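Local coordinates for protein thiazoline oxidase/subtilisin-like protease (Prochloron didemni, PDB 4H6X) that probably cleaves and macrocyclises precursor peptides in patellamide maturation, as a transamidating protease of the subtilisin-like family, at residues V298-T310 with R327-L339. Sequence-based numbering, arbitrary orientation.
Sequences VDAEAVRTALLKT and RGFVNIPGAMKVL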
ATOM      1  N   VAL A 298      -9.994  13.606  11.646  1.00 41.38           N
ATOM      2  CA  VAL A 298      -9.241  12.385  11.363  1.00 39.93           C
ATOM      3  C   VAL A 298      -8.614  11.894  12.659  1.00 35.82           C
ATOM      4  O   VAL A 298      -7.987  12.657  13.380  1.00 36.15           O
ATOM      5  CB  VAL A 298      -8.147  12.626  10.298  1.00 42.67           C
ATOM      6  CG1 VAL A 298      -7.302  11.377  10.093  1.00 43.46           C
ATOM      7  CG2 VAL A 298      -8.781  13.065   8.991  1.00 43.07           C
ATOM      8  N   ASP A 299      -8.806  10.622  12.963  1.00 34.06           N
ATOM      9  CA  ASP A 299      -8.222  10.041  14.161  1.00 32.55           C
ATOM     10  C   ASP A 299      -7.583   8.709  13.790  1.00 31.30           C
ATOM     11  O   ASP A 299      -8.262   7.686  13.678  1.00 29.13           O
ATOM     12  CB  ASP A 299      -9.302   9.876  15.239  1.00 34.30           C
ATOM     13  CG  ASP A 299      -8.742   9.456  16.582  1.00 34.53           C
ATOM     14  OD1 ASP A 299      -7.640   8.874  16.647  1.00 33.62           O
ATOM     15  OD2 ASP A 299      -9.438   9.694  17.587  1.00 38.46           O
ATOM     16  N   ALA A 300      -6.264   8.746  13.600  1.00 31.82           N
ATOM     17  CA  ALA A 300      -5.493   7.620  13.069  1.00 31.74           C
ATOM     18  C   ALA A 300      -5.417   6.452  14.037  1.00 30.20           C
ATOM     19  O   ALA A 300      -5.512   5.294  13.628  1.00 29.10           O
ATOM     20  CB  ALA A 300      -4.086   8.074  12.673  1.00 33.36           C
ATOM     21  N   GLU A 301      -5.240   6.759  15.317  1.00 31.04           N
ATOM     22  CA  GLU A 301      -5.202   5.739  16.354  1.00 33.77           C
ATOM     23  C   GLU A 301      -6.568   5.051  16.519  1.00 30.63           C
ATOM     24  O   GLU A 301      -6.628   3.847  16.783  1.00 28.77           O
ATOM     25  CB  GLU A 301      -4.685   6.316  17.683  1.00 37.17           C
ATOM     26  CG  GLU A 301      -4.427   5.290  18.785  1.00 42.39           C
ATOM     27  CD  GLU A 301      -3.288   4.306  18.492  1.00 47.00           C
ATOM     28  OE1 GLU A 301      -2.451   4.544  17.585  1.00 48.69           O
ATOM     29  OE2 GLU A 301      -3.231   3.266  19.183  1.00 51.87           O
ATOM     30  N   ALA A 302      -7.654   5.796  16.339  1.00 28.88           N
ATOM     31  CA  ALA A 302      -8.991   5.174  16.426  1.00 30.46           C
ATOM     32  C   ALA A 302      -9.149   4.163  15.284  1.00 29.77           C
ATOM     33  O   ALA A 302      -9.605   3.035  15.503  1.00 28.87           O
ATOM     34  CB  ALA A 302     -10.097   6.224  16.398  1.00 29.45           C
ATOM     35  N   VAL A 303      -8.720   4.552  14.077  1.00 28.20           N
ATOM     36  CA  VAL A 303      -8.797   3.655  12.928  1.00 27.04           C
ATOM     37  C   VAL A 303      -7.958   2.416  13.188  1.00 25.14           C
ATOM     38  O   VAL A 303      -8.443   1.295  13.050  1.00 25.16           O
ATOM     39  CB  VAL A 303      -8.391   4.332  11.592  1.00 26.93           C
ATOM     40  CG1 VAL A 303      -8.286   3.288  10.478  1.00 26.81           C
ATOM     41  CG2 VAL A 303      -9.412   5.391  11.209  1.00 26.07           C
ATOM     42  N   ARG A 304      -6.714   2.621  13.613  1.00 25.24           N
ATOM     43  CA  ARG A 304      -5.798   1.512  13.874  1.00 26.42           C
ATOM     44  C   ARG A 304      -6.358   0.543  14.917  1.00 27.40           C
ATOM     45  O   ARG A 304      -6.344  -0.671  14.715  1.00 26.34           O
ATOM     46  CB  ARG A 304      -4.416   2.035  14.314  1.00 27.25           C
ATOM     47  CG  ARG A 304      -3.316   0.977  14.329  1.00 30.43           C
ATOM     48  CD  ARG A 304      -1.998   1.536  14.873  1.00 32.42           C
ATOM     49  NE  ARG A 304      -2.060   1.608  16.326  1.00 35.11           N
ATOM     50  CZ  ARG A 304      -1.625   0.660  17.157  1.00 37.58           C
ATOM     51  NH1 ARG A 304      -1.046  -0.444  16.696  1.00 38.74           N
ATOM     52  NH2 ARG A 304      -1.772   0.829  18.463  1.00 39.61           N
ATOM     53  N   THR A 305      -6.846   1.077  16.031  1.00 27.76           N
ATOM     54  CA  THR A 305      -7.298   0.208  17.126  1.00 29.02           C
ATOM     55  C   THR A 305      -8.608  -0.496  16.759  1.00 27.71           C
ATOM     56  O   THR A 305      -8.784  -1.670  17.079  1.00 28.28           O
ATOM     57  CB  THR A 305      -7.442   0.981  18.466  1.00 31.52           C
ATOM     58  OG1 THR A 305      -8.175   2.189  18.246  1.00 35.69           O
ATOM     59  CG2 THR A 305      -6.083   1.338  19.016  1.00 32.63           C
ATOM     60  N   ALA A 306      -9.505   0.214  16.070  1.00 27.33           N
ATOM     61  CA  ALA A 306     -10.750  -0.386  15.572  1.00 28.19           C
ATOM     62  C   ALA A 306     -10.482  -1.592  14.683  1.00 29.74           C
ATOM     63  O   ALA A 306     -11.155  -2.619  14.826  1.00 29.15           O
ATOM     64  CB  ALA A 306     -11.612   0.623  14.830  1.00 26.04           C
ATOM     65  N   LEU A 307      -9.499  -1.468  13.783  1.00 28.47           N
ATOM     66  CA  LEU A 307      -9.087  -2.573  12.926  1.00 28.45           C
ATOM     67  C   LEU A 307      -8.477  -3.723  13.716  1.00 28.27           C
ATOM     68  O   LEU A 307      -8.817  -4.891  13.483  1.00 28.45           O
ATOM     69  CB  LEU A 307      -8.122  -2.107  11.813  1.00 28.28           C
ATOM     70  CG  LEU A 307      -8.716  -1.206  10.730  1.00 28.29           C
ATOM     71  CD1 LEU A 307      -7.621  -0.558   9.888  1.00 27.19           C
ATOM     72  CD2 LEU A 307      -9.717  -1.977   9.869  1.00 28.09           C
ATOM     73  N   LEU A 308      -7.586  -3.411  14.655  1.00 27.86           N
ATOM     74  CA  LEU A 308      -6.955  -4.482  15.431  1.00 28.78           C
ATOM     75  C   LEU A 308      -7.928  -5.193  16.389  1.00 29.34           C
ATOM     76  O   LEU A 308      -7.924  -6.423  16.465  1.00 29.67           O
ATOM     77  CB  LEU A 308      -5.707  -3.986  16.175  1.00 28.80           C
ATOM     78  CG  LEU A 308      -4.534  -3.526  15.288  1.00 29.32           C
ATOM     79  CD1 LEU A 308      -3.533  -2.760  16.135  1.00 28.05           C
ATOM     80  CD2 LEU A 308      -3.856  -4.699  14.578  1.00 28.60           C
ATOM     81  N   LYS A 309      -8.748  -4.416  17.098  1.00 28.80           N
ATOM     82  CA  LYS A 309      -9.703  -4.961  18.077  1.00 32.26           C
ATOM     83  C   LYS A 309     -10.761  -5.859  17.457  1.00 31.50           C
ATOM     84  O   LYS A 309     -11.233  -6.793  18.096  1.00 30.22           O
ATOM     85  CB  LYS A 309     -10.402  -3.823  18.845  1.00 34.54           C
ATOM     86  CG  LYS A 309      -9.519  -3.163  19.895  1.00 39.48           C
ATOM     87  CD  LYS A 309      -9.064  -4.158  20.959  1.00 43.03           C
ATOM     88  CE  LYS A 309      -8.828  -3.461  22.296  1.00 45.94           C
ATOM     89  NZ  LYS A 309      -8.339  -4.408  23.336  1.00 47.33           N
ATOM     90  N   THR A 310     -11.127  -5.581  16.207  1.00 30.83           N
ATOM     91  CA  THR A 310     -12.187  -6.345  15.547  1.00 31.38           C
ATOM     92  C   THR A 310     -11.625  -7.407  14.612  1.00 32.53           C
ATOM     93  O   THR A 310     -12.389  -8.165  13.989  1.00 33.56           O
ATOM     94  CB  THR A 310     -13.119  -5.427  14.752  1.00 31.17           C
ATOM     95  OG1 THR A 310     -12.381  -4.815  13.687  1.00 29.24           O
ATOM     96  CG2 THR A 310     -13.712  -4.352  15.666  1.00 29.45           C
ATOM     97  N   ARG A 327      -3.144 -10.431  14.824  1.00 41.44           N
ATOM     98  CA  ARG A 327      -4.365 -10.136  15.580  1.00 42.79           C
ATOM     99  C   ARG A 327      -5.612 -10.742  14.914  1.00 41.74           C
ATOM    100  O   ARG A 327      -6.688 -10.805  15.528  1.00 41.15           O
ATOM    101  CB  ARG A 327      -4.534  -8.626  15.798  1.00 44.99           C
ATOM    102  CG  ARG A 327      -5.485  -8.255  16.921  1.00 50.30           C
ATOM    103  CD  ARG A 327      -4.892  -8.508  18.304  1.00 48.76           C
ATOM    104  NE  ARG A 327      -4.040  -7.409  18.737  1.00 51.58           N
ATOM    105  CZ  ARG A 327      -4.472  -6.305  19.344  1.00 51.19           C
ATOM    106  NH1 ARG A 327      -5.764  -6.128  19.614  1.00 48.74           N
ATOM    107  NH2 ARG A 327      -3.597  -5.370  19.690  1.00 51.43           N
ATOM    108  N   GLY A 328      -5.460 -11.192  13.667  1.00 37.28           N
ATOM    109  CA  GLY A 328      -6.564 -11.784  12.908  1.00 36.02           C
ATOM    110  C   GLY A 328      -6.692 -11.202  11.514  1.00 35.88           C
ATOM    111  O   GLY A 328      -5.872 -10.368  11.096  1.00 35.23           O
ATOM    112  N   PHE A 329      -7.729 -11.629  10.801  1.00 34.62           N
ATOM    113  CA  PHE A 329      -8.008 -11.149   9.447  1.00 33.55           C
ATOM    114  C   PHE A 329      -8.856  -9.879   9.500  1.00 33.79           C
ATOM    115  O   PHE A 329      -9.750  -9.765  10.341  1.00 34.07           O
ATOM    116  CB  PHE A 329      -8.718 -12.247   8.640  1.00 34.53           C
ATOM    117  CG  PHE A 329      -8.969 -11.884   7.201  1.00 33.91           C
ATOM    118  CD1 PHE A 329      -7.961 -12.023   6.246  1.00 34.69           C
ATOM    119  CD2 PHE A 329     -10.204 -11.401   6.800  1.00 33.43           C
ATOM    120  CE1 PHE A 329      -8.193 -11.687   4.919  1.00 34.97           C
ATOM    121  CE2 PHE A 329     -10.440 -11.059   5.471  1.00 33.90           C
ATOM    122  CZ  PHE A 329      -9.433 -11.205   4.533  1.00 34.05           C
ATOM    123  N   VAL A 330      -8.581  -8.938   8.592  1.00 31.76           N
ATOM    124  CA  VAL A 330      -9.290  -7.655   8.532  1.00 30.14           C
ATOM    125  C   VAL A 330     -10.807  -7.848   8.591  1.00 32.77           C
ATOM    126  O   VAL A 330     -11.361  -8.711   7.891  1.00 32.28           O
ATOM    127  CB  VAL A 330      -8.872  -6.820   7.287  1.00 30.85           C
ATOM    128  CG1 VAL A 330      -9.154  -7.568   5.992  1.00 29.64           C
ATOM    129  CG2 VAL A 330      -9.538  -5.448   7.272  1.00 30.25           C
ATOM    130  N   ASN A 331     -11.460  -7.035   9.419  1.00 29.77           N
ATOM    131  CA  ASN A 331     -12.901  -7.117   9.646  1.00 31.48           C
ATOM    132  C   ASN A 331     -13.510  -5.738   9.498  1.00 30.00           C
ATOM    133  O   ASN A 331     -13.807  -5.064  10.486  1.00 31.48           O
ATOM    134  CB  ASN A 331     -13.176  -7.710  11.046  1.00 31.17           C
ATOM    135  CG  ASN A 331     -14.663  -7.854  11.369  1.00 32.92           C
ATOM    136  OD1 ASN A 331     -15.525  -7.659  10.515  1.00 32.60           O
ATOM    137  ND2 ASN A 331     -14.964  -8.176  12.629  1.00 31.49           N
ATOM    138  N   ILE A 332     -13.694  -5.316   8.249  1.00 28.75           N
ATOM    139  CA  ILE A 332     -14.319  -4.034   7.953  1.00 27.56           C
ATOM    140  C   ILE A 332     -15.665  -3.832   8.685  1.00 29.20           C
ATOM    141  O   ILE A 332     -15.870  -2.795   9.315  1.00 29.50           O
ATOM    142  CB  ILE A 332     -14.469  -3.799   6.427  1.00 26.70           C
ATOM    143  CG1 ILE A 332     -13.099  -3.505   5.784  1.00 26.88           C
ATOM    144  CG2 ILE A 332     -15.418  -2.649   6.144  1.00 25.77           C
ATOM    145  CD1 ILE A 332     -13.163  -3.358   4.268  1.00 25.76           C
ATOM    146  N   PRO A 333     -16.597  -4.808   8.593  1.00 30.93           N
ATOM    147  CA  PRO A 333     -17.888  -4.555   9.280  1.00 31.32           C
ATOM    148  C   PRO A 333     -17.727  -4.298  10.788  1.00 30.07           C
ATOM    149  O   PRO A 333     -18.317  -3.354  11.328  1.00 31.76           O
ATOM    150  CB  PRO A 333     -18.680  -5.859   9.029  1.00 32.72           C
ATOM    151  CG  PRO A 333     -18.068  -6.442   7.792  1.00 31.30           C
ATOM    152  CD  PRO A 333     -16.593  -6.113   7.902  1.00 29.70           C
ATOM    153  N   GLY A 334     -16.925  -5.115  11.463  1.00 30.65           N
ATOM    154  CA  GLY A 334     -16.653  -4.891  12.896  1.00 30.66           C
ATOM    155  C   GLY A 334     -16.005  -3.539  13.190  1.00 31.55           C
ATOM    156  O   GLY A 334     -16.361  -2.859  14.165  1.00 31.37           O
ATOM    157  N   ALA A 335     -15.052  -3.136  12.344  1.00 31.33           N
ATOM    158  CA  ALA A 335     -14.340  -1.872  12.519  1.00 29.63           C
ATOM    159  C   ALA A 335     -15.251  -0.667  12.261  1.00 30.98           C
ATOM    160  O   ALA A 335     -15.138   0.368  12.924  1.00 27.98           O
ATOM    161  CB  ALA A 335     -13.105  -1.822  11.621  1.00 30.92           C
ATOM    162  N   MET A 336     -16.174  -0.822  11.312  1.00 31.60           N
ATOM    163  CA  MET A 336     -17.167   0.214  11.036  1.00 33.02           C
ATOM    164  C   MET A 336     -18.081   0.408  12.243  1.00 31.42           C
ATOM    165  O   MET A 336     -18.375   1.532  12.642  1.00 31.28           O
ATOM    166  CB  MET A 336     -18.018  -0.168   9.830  1.00 33.36           C
ATOM    167  CG  MET A 336     -17.249  -0.266   8.530  1.00 39.90           C
ATOM    168  SD  MET A 336     -17.130   1.345   7.766  1.00 45.35           S
ATOM    169  CE  MET A 336     -18.704   1.428   6.925  1.00 40.98           C
ATOM    170  N   LYS A 337     -18.537  -0.699  12.812  1.00 34.26           N
ATOM    171  CA  LYS A 337     -19.379  -0.638  14.003  1.00 34.69           C
ATOM    172  C   LYS A 337     -18.653   0.107  15.130  1.00 32.17           C
ATOM    173  O   LYS A 337     -19.246   0.955  15.790  1.00 33.06           O
ATOM    174  CB  LYS A 337     -19.803  -2.041  14.435  1.00 36.61           C
ATOM    175  CG  LYS A 337     -21.030  -2.050  15.334  1.00 41.37           C
ATOM    176  CD  LYS A 337     -22.016  -3.134  14.920  1.00 46.66           C
ATOM    177  CE  LYS A 337     -21.481  -4.539  15.170  1.00 47.90           C
ATOM    178  NZ  LYS A 337     -21.981  -5.502  14.140  1.00 53.59           N
ATOM    179  N   VAL A 338     -17.366  -0.177  15.322  1.00 31.75           N
ATOM    180  CA  VAL A 338     -16.581   0.492  16.370  1.00 29.83           C
ATOM    181  C   VAL A 338     -16.446   1.988  16.089  1.00 30.28           C
ATOM    182  O   VAL A 338     -16.599   2.807  16.986  1.00 30.67           O
ATOM    183  CB  VAL A 338     -15.179  -0.150  16.557  1.00 29.35           C
ATOM    184  CG1 VAL A 338     -14.252   0.766  17.354  1.00 29.89           C
ATOM    185  CG2 VAL A 338     -15.288  -1.508  17.245  1.00 28.93           C
ATOM    186  N   LEU A 339     -16.169   2.340  14.837  1.00 30.17           N
ATOM    187  CA  LEU A 339     -15.858   3.719  14.496  1.00 31.31           C
ATOM    188  C   LEU A 339     -17.088   4.604  14.382  1.00 32.85           C
ATOM    189  O   LEU A 339     -17.046   5.755  14.779  1.00 33.78           O
ATOM    190  CB  LEU A 339     -15.051   3.791  13.189  1.00 30.88           C
ATOM    191  CG  LEU A 339     -13.592   3.341  13.273  1.00 30.17           C
ATOM    192  CD1 LEU A 339     -13.032   3.028  11.890  1.00 29.70           C
ATOM    193  CD2 LEU A 339     -12.761   4.395  13.999  1.00 28.48           C
TER
HETATM  194  O   HOH W   1     -10.737  -5.411  11.569  1.00 31.71           O
HETATM  195  O   HOH W   2     -10.458 -10.893  13.119  1.00 40.34           O
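With CG anti to the backbone N (chi1 -179°), N331 brings its amide to the carbonyl of T310, while chi1 64° on T310 turns OG1 back to A306 O and lays CG2 against G334. ND2 of N331 then donates to T310 O at 2.9 Å, the acceptor lying almost in the amide plane. The same amide's OD1 caps helix 332-339 by accepting from G334 N, a double task that suits asparagine. An aspartate in its place would probably leave T310 O without its donor and set two oxygens against each other. A water donates to L307 O and T310 OG1 and accepts from N331 N, so the hydroxyl is held by A306 O and the water together. Glycine suits position 334: even a CB would run into T310 CB and N331 ND2. Beyond it the helices pass at 8.3 Å between axes, a closeness that alanines permit: A306 CB lies 4.3 Å from A335 CB, and V338 CG1 and L339 CG each reach A306 CB at 3.7 Å. R327 sets the rim of one guanidinium face over L308 CB and donates through NH2 to K247 O. This small-residue packing, with N-to-C directions 133° apart, joins the C-terminal helices of the subtilisin-like alpha/beta fold, beside strand 249-253 and helix 273-293.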